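Local structure of monosaccharide-transporting ATPase (Actinobacillus succinogenes, 5DTE) at residues Y40-Q46 against Q270-V276; K26-L32 against D56-Q62. The protein is a periplasmic solute-binding protein that holds D-allose and probably delivers monosaccharides to a membrane ABC transporter. All coordinates share one frame; numbering follows the deposited sequence.

Contact 1: residues Y40-Q46 against Q270-V276; sequences YFISMRQ and QLPKKQV. With ALL (beta-D-allopyranose), chain E.
The Y40 ring lies between P272 and the bound sugar. Its CE1 lies 3.3 Å from P272 CB, and the two side chains cross obliquely. The same ring reaches beta-D-allopyranose, with CD2 3.7 Å from C3 of the sugar. Its CG is anti to the backbone N (chi1 176°), which swings the hydroxyl end across to Q270. The Q270 amide plane runs nearly parallel to the Y40 ring, 12° apart, the side chains crossing nearly at right angles. F41 turns its ring edge to O6 of the sugar, and Y40 CD2 sits over the centre of one F41 face. One turn further on, M44 bends at its last torsion and places CE 3.8 Å from P272 CB. Its CG packs 3.8 Å from V276 CB. This is a helix-helix contact of the two-lobed periplasmic sugar-binding fold, between the N-terminal parts of helices 39-54 and 272-287. M44, Q275 and V276 rest on L115 of strand 112-115. Q275 NE2 bonds back to Q270 O at 3.1 Å, tying the loop to its helix. At the outer end K273 passes along S43, and its NZ donates to Q46 OE1 at 3.2 Å, from above the carbonyl plane.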
# COMPACT_ATOMS: atom_id res chain seq x y z
N TYR A 40 2.43 5.64 6.54
CA TYR A 40 1.93 4.27 6.52
C TYR A 40 2.98 3.23 7.00
O TYR A 40 2.67 2.34 7.80
CB TYR A 40 1.43 3.93 5.10
CG TYR A 40 0.99 2.50 4.95
CD1 TYR A 40 -0.24 2.08 5.45
CD2 TYR A 40 1.80 1.56 4.33
CE1 TYR A 40 -0.64 0.77 5.32
CE2 TYR A 40 1.40 0.24 4.20
CZ TYR A 40 0.18 -0.14 4.71
OH TYR A 40 -0.22 -1.44 4.58
N PHE A 41 4.22 3.35 6.53
CA PHE A 41 5.25 2.39 6.92
C PHE A 41 5.78 2.66 8.33
O PHE A 41 6.13 1.73 9.06
CB PHE A 41 6.37 2.37 5.90
CG PHE A 41 6.03 1.60 4.66
CD1 PHE A 41 5.81 0.23 4.72
CD2 PHE A 41 5.89 2.24 3.44
CE1 PHE A 41 5.48 -0.50 3.58
CE2 PHE A 41 5.55 1.52 2.29
CZ PHE A 41 5.35 0.15 2.36
N ILE A 42 5.83 3.93 8.70
CA ILE A 42 6.07 4.34 10.08
C ILE A 42 5.11 3.62 11.02
O ILE A 42 5.46 3.20 12.12
CB ILE A 42 5.93 5.87 10.23
CG1 ILE A 42 7.24 6.56 9.85
CG2 ILE A 42 5.51 6.26 11.64
CD1 ILE A 42 8.39 6.26 10.83
N SER A 43 3.88 3.47 10.55
CA SER A 43 2.80 2.83 11.30
C SER A 43 2.99 1.34 11.39
O SER A 43 2.69 0.70 12.40
CB SER A 43 1.45 3.15 10.65
OG SER A 43 0.48 2.23 11.04
N MET A 44 3.48 0.77 10.30
CA MET A 44 3.69 -0.66 10.20
C MET A 44 4.94 -1.04 10.97
O MET A 44 5.00 -2.10 11.60
CB MET A 44 3.80 -1.07 8.73
CG MET A 44 4.50 -2.39 8.50
SD MET A 44 4.50 -2.86 6.76
CE MET A 44 2.74 -2.85 6.40
N ARG A 45 5.96 -0.18 10.90
CA ARG A 45 7.18 -0.45 11.61
C ARG A 45 6.90 -0.45 13.11
O ARG A 45 7.44 -1.27 13.84
CB ARG A 45 8.28 0.57 11.28
CG ARG A 45 9.55 0.29 12.09
CD ARG A 45 10.15 1.53 12.74
NE ARG A 45 11.32 1.17 13.55
CZ ARG A 45 12.59 1.23 13.14
NH1 ARG A 45 13.56 0.86 13.97
NH2 ARG A 45 12.88 1.66 11.93
N GLN A 46 6.04 0.46 13.57
CA GLN A 46 5.70 0.56 14.98
C GLN A 46 4.93 -0.66 15.46
O GLN A 46 5.23 -1.21 16.51
CB GLN A 46 4.88 1.81 15.25
CG GLN A 46 4.49 1.95 16.70
CD GLN A 46 3.71 3.23 16.95
OE1 GLN A 46 2.72 3.52 16.27
NE2 GLN A 46 4.17 4.03 17.92
N GLN A 270 -5.80 -0.56 5.46
CA GLN A 270 -5.12 -1.73 4.94
C GLN A 270 -4.67 -2.63 6.08
O GLN A 270 -4.18 -3.73 5.85
CB GLN A 270 -3.93 -1.25 4.11
CG GLN A 270 -3.29 -2.29 3.30
CD GLN A 270 -2.16 -1.73 2.52
OE1 GLN A 270 -1.90 -0.54 2.59
NE2 GLN A 270 -1.45 -2.58 1.78
N LEU A 271 -4.85 -2.13 7.31
CA LEU A 271 -4.43 -2.83 8.52
C LEU A 271 -2.94 -3.19 8.52
O LEU A 271 -2.56 -4.37 8.56
CB LEU A 271 -5.29 -4.09 8.71
CG LEU A 271 -6.76 -3.69 8.72
CD1 LEU A 271 -7.63 -4.89 8.82
CD2 LEU A 271 -7.01 -2.77 9.89
N PRO A 272 -2.09 -2.15 8.49
CA PRO A 272 -0.65 -2.38 8.28
C PRO A 272 0.02 -3.05 9.48
O PRO A 272 1.08 -3.64 9.33
CB PRO A 272 -0.11 -0.96 8.07
CG PRO A 272 -1.05 -0.09 8.83
CD PRO A 272 -2.39 -0.74 8.76
N LYS A 273 -0.60 -2.96 10.66
CA LYS A 273 -0.04 -3.62 11.84
C LYS A 273 -0.40 -5.09 11.84
O LYS A 273 0.44 -5.91 12.18
CB LYS A 273 -0.55 -2.96 13.12
CG LYS A 273 -0.44 -1.45 13.11
CD LYS A 273 0.15 -0.93 14.39
CE LYS A 273 0.22 0.58 14.40
NZ LYS A 273 0.77 1.08 15.69
N LYS A 274 -1.64 -5.42 11.46
CA LYS A 274 -2.09 -6.81 11.35
C LYS A 274 -1.31 -7.55 10.27
O LYS A 274 -0.91 -8.71 10.45
CB LYS A 274 -3.58 -6.86 11.05
CG LYS A 274 -4.15 -8.28 10.92
CD LYS A 274 -5.68 -8.26 10.69
CE LYS A 274 -6.27 -9.61 10.23
NZ LYS A 274 -6.15 -10.68 11.23
N GLN A 275 -1.10 -6.88 9.14
CA GLN A 275 -0.26 -7.42 8.07
C GLN A 275 1.11 -7.87 8.59
O GLN A 275 1.44 -9.05 8.57
CB GLN A 275 -0.06 -6.39 6.98
CG GLN A 275 -1.24 -6.20 6.06
CD GLN A 275 -0.84 -5.47 4.77
OE1 GLN A 275 0.32 -5.50 4.35
NE2 GLN A 275 -1.81 -4.83 4.15
N VAL A 276 1.90 -6.90 9.04
CA VAL A 276 3.26 -7.20 9.49
C VAL A 276 3.24 -8.09 10.73
O VAL A 276 4.21 -8.78 11.01
CB VAL A 276 4.03 -5.90 9.76
CG1 VAL A 276 3.41 -5.14 10.92
CG2 VAL A 276 5.51 -6.20 10.02
C1 ALL E . 2.21 0.68 -1.28
C2 ALL E . 1.59 0.42 0.08
C3 ALL E . 1.10 1.66 0.73
C4 ALL E . 2.11 2.76 0.68
C5 ALL E . 2.48 3.00 -0.77
C6 ALL E . 3.33 4.21 -0.99
O1 ALL E . 2.86 -0.43 -1.75
O2 ALL E . 0.45 -0.45 -0.13
O3 ALL E . -0.10 2.12 0.03
O4 ALL E . 1.56 3.96 1.27
O5 ALL E . 3.19 1.82 -1.23
O6 ALL E . 4.63 3.96 -0.51

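Contact 2: residues K26-L32 against D56-Q62; sequences KPQIALL and DIDLIVQ
The D58 carboxylate has K26 over one face. K26 CD lies above the group, and NZ comes in from the same side, 2.6 Å from OD1. This salt bridge meets OD1 on its syn side, 34° out of the carboxylate plane. The Q28 amide is also covered on one face, by I60 CD1, which is 3.5 Å from Q28 CD. These groups belong to two neighbouring parallel strands, joined through helix 39-54 as a beta-alpha-beta crossover. Strand 58-63 is the outermost strand on this side of the six-stranded sheet, and strand 28-33 lies between it and strand 87-90. The pairing is regular. D58 N donates to P27 O, and I60 N and Q62 N donate to I29 O and L31 O. In return D58 O and I60 O accept from I29 N and L31 N. I29, L31, L59 and V61 share one face, and L31, L59 and V61 meet helix 39-54 there. A30, L32 and Q62 are on the other face, against helix 70-82. Just ahead of strand 58-63, D56 takes a positive phi and closes helix 39-54 in a Schellman motif. I57 follows and puts CD1 3.6 Å from P27 CB. At the far end L32 and Q62 run alongside each other on the same face. With CG anti to the carbonyl carbon (chi1 -62°), the L32 side chain leans toward the neighbouring strand and its CD2 comes 3.4 Å from Q62 CB.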
# COMPACT_ATOMS: atom_id res chain seq x y z
N LYS A 26 16.89 -16.63 21.47
CA LYS A 26 16.04 -15.50 21.12
C LYS A 26 16.16 -15.18 19.64
O LYS A 26 17.09 -14.50 19.23
CB LYS A 26 16.41 -14.26 21.94
CG LYS A 26 15.35 -13.16 21.93
CD LYS A 26 15.85 -11.89 22.64
CE LYS A 26 14.75 -10.82 22.85
NZ LYS A 26 15.30 -9.42 23.12
N PRO A 27 15.19 -15.65 18.83
CA PRO A 27 15.26 -15.62 17.37
C PRO A 27 15.41 -14.22 16.82
O PRO A 27 14.76 -13.30 17.33
CB PRO A 27 13.92 -16.23 16.93
CG PRO A 27 13.38 -16.91 18.13
CD PRO A 27 13.88 -16.13 19.30
N GLN A 28 16.25 -14.06 15.80
CA GLN A 28 16.63 -12.75 15.26
C GLN A 28 16.09 -12.56 13.85
O GLN A 28 16.54 -13.23 12.91
CB GLN A 28 18.16 -12.61 15.28
CG GLN A 28 18.71 -11.45 14.50
CD GLN A 28 20.21 -11.30 14.64
OE1 GLN A 28 20.97 -11.51 13.69
NE2 GLN A 28 20.65 -10.94 15.83
N ILE A 29 15.10 -11.66 13.70
CA ILE A 29 14.35 -11.51 12.44
C ILE A 29 14.59 -10.15 11.79
O ILE A 29 14.60 -9.14 12.47
CB ILE A 29 12.83 -11.68 12.66
CG1 ILE A 29 12.51 -13.14 13.00
CG2 ILE A 29 12.06 -11.24 11.41
CD1 ILE A 29 11.08 -13.55 12.76
N ALA A 30 14.81 -10.12 10.47
CA ALA A 30 15.06 -8.85 9.81
C ALA A 30 13.78 -8.36 9.12
O ALA A 30 13.03 -9.14 8.53
CB ALA A 30 16.20 -8.97 8.81
N LEU A 31 13.55 -7.05 9.24
CA LEU A 31 12.48 -6.38 8.53
C LEU A 31 13.13 -5.38 7.57
O LEU A 31 13.80 -4.45 8.00
CB LEU A 31 11.54 -5.68 9.49
CG LEU A 31 10.42 -4.89 8.82
CD1 LEU A 31 9.58 -5.83 7.98
CD2 LEU A 31 9.55 -4.15 9.85
N LEU A 32 12.94 -5.58 6.27
CA LEU A 32 13.65 -4.77 5.29
C LEU A 32 12.67 -3.99 4.44
O LEU A 32 11.91 -4.55 3.66
CB LEU A 32 14.54 -5.65 4.42
CG LEU A 32 15.60 -6.35 5.26
CD1 LEU A 32 16.44 -7.28 4.41
CD2 LEU A 32 16.48 -5.33 5.95
N ASP A 56 8.92 -11.77 22.05
CA ASP A 56 10.31 -11.96 22.47
C ASP A 56 11.28 -12.18 21.28
O ASP A 56 12.19 -13.01 21.34
CB ASP A 56 10.38 -13.14 23.45
CG ASP A 56 10.00 -12.72 24.87
OD1 ASP A 56 10.47 -11.66 25.31
OD2 ASP A 56 9.25 -13.45 25.55
N ILE A 57 11.07 -11.41 20.22
CA ILE A 57 11.88 -11.45 19.00
C ILE A 57 12.88 -10.29 18.96
O ILE A 57 12.52 -9.16 19.27
CB ILE A 57 10.97 -11.42 17.72
CG1 ILE A 57 10.31 -12.77 17.50
CG2 ILE A 57 11.75 -11.05 16.48
CD1 ILE A 57 11.31 -13.86 17.36
N ASP A 58 14.13 -10.58 18.59
CA ASP A 58 15.10 -9.52 18.31
C ASP A 58 14.89 -9.02 16.88
O ASP A 58 15.12 -9.77 15.94
CB ASP A 58 16.55 -10.00 18.51
CG ASP A 58 17.04 -9.83 19.97
OD1 ASP A 58 16.38 -9.13 20.77
OD2 ASP A 58 18.10 -10.41 20.30
N LEU A 59 14.45 -7.77 16.73
CA LEU A 59 14.01 -7.25 15.42
C LEU A 59 14.95 -6.22 14.77
O LEU A 59 15.29 -5.19 15.36
CB LEU A 59 12.62 -6.63 15.55
CG LEU A 59 12.10 -6.14 14.21
CD1 LEU A 59 11.62 -7.34 13.41
CD2 LEU A 59 11.00 -5.11 14.41
N ILE A 60 15.35 -6.50 13.53
CA ILE A 60 16.36 -5.70 12.84
C ILE A 60 15.81 -4.95 11.64
O ILE A 60 15.66 -5.52 10.57
CB ILE A 60 17.53 -6.57 12.34
CG1 ILE A 60 17.87 -7.66 13.36
CG2 ILE A 60 18.72 -5.72 12.01
CD1 ILE A 60 19.19 -8.33 13.09
N VAL A 61 15.54 -3.66 11.82
CA VAL A 61 14.99 -2.83 10.75
C VAL A 61 16.06 -2.11 9.92
O VAL A 61 16.91 -1.41 10.46
CB VAL A 61 14.02 -1.77 11.30
CG1 VAL A 61 13.56 -0.86 10.19
CG2 VAL A 61 12.84 -2.44 11.99
N GLN A 62 16.01 -2.32 8.61
CA GLN A 62 16.88 -1.60 7.68
C GLN A 62 16.03 -1.07 6.56
O GLN A 62 15.20 -1.78 6.01
CB GLN A 62 18.00 -2.48 7.12
CG GLN A 62 18.77 -3.27 8.16
CD GLN A 62 20.22 -3.46 7.76
OE1 GLN A 62 20.68 -2.87 6.77
NE2 GLN A 62 20.95 -4.27 8.52

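The contacts alternate along the chain: 26-32, 40-46, 56-62, then 270-276 more than two hundred residues later. Their centres are about 16 Å apart. Helix 39-54 connects them. Its first turns form one side of contact 1, and the helix then runs back along the sheet to enter the second strand of contact 2. R45, on that helix, packs against V61. Contact 2 closes a local beta-alpha-beta unit at the edge of the six-stranded sheet. Contact 1 is long-range and brings the chain, returning from the four-stranded lobe, onto the same domain. It supplies Y40, F41 and Q270 to the sugar pocket, while the L31 side chain of contact 2 is about 13 Å from the ligand.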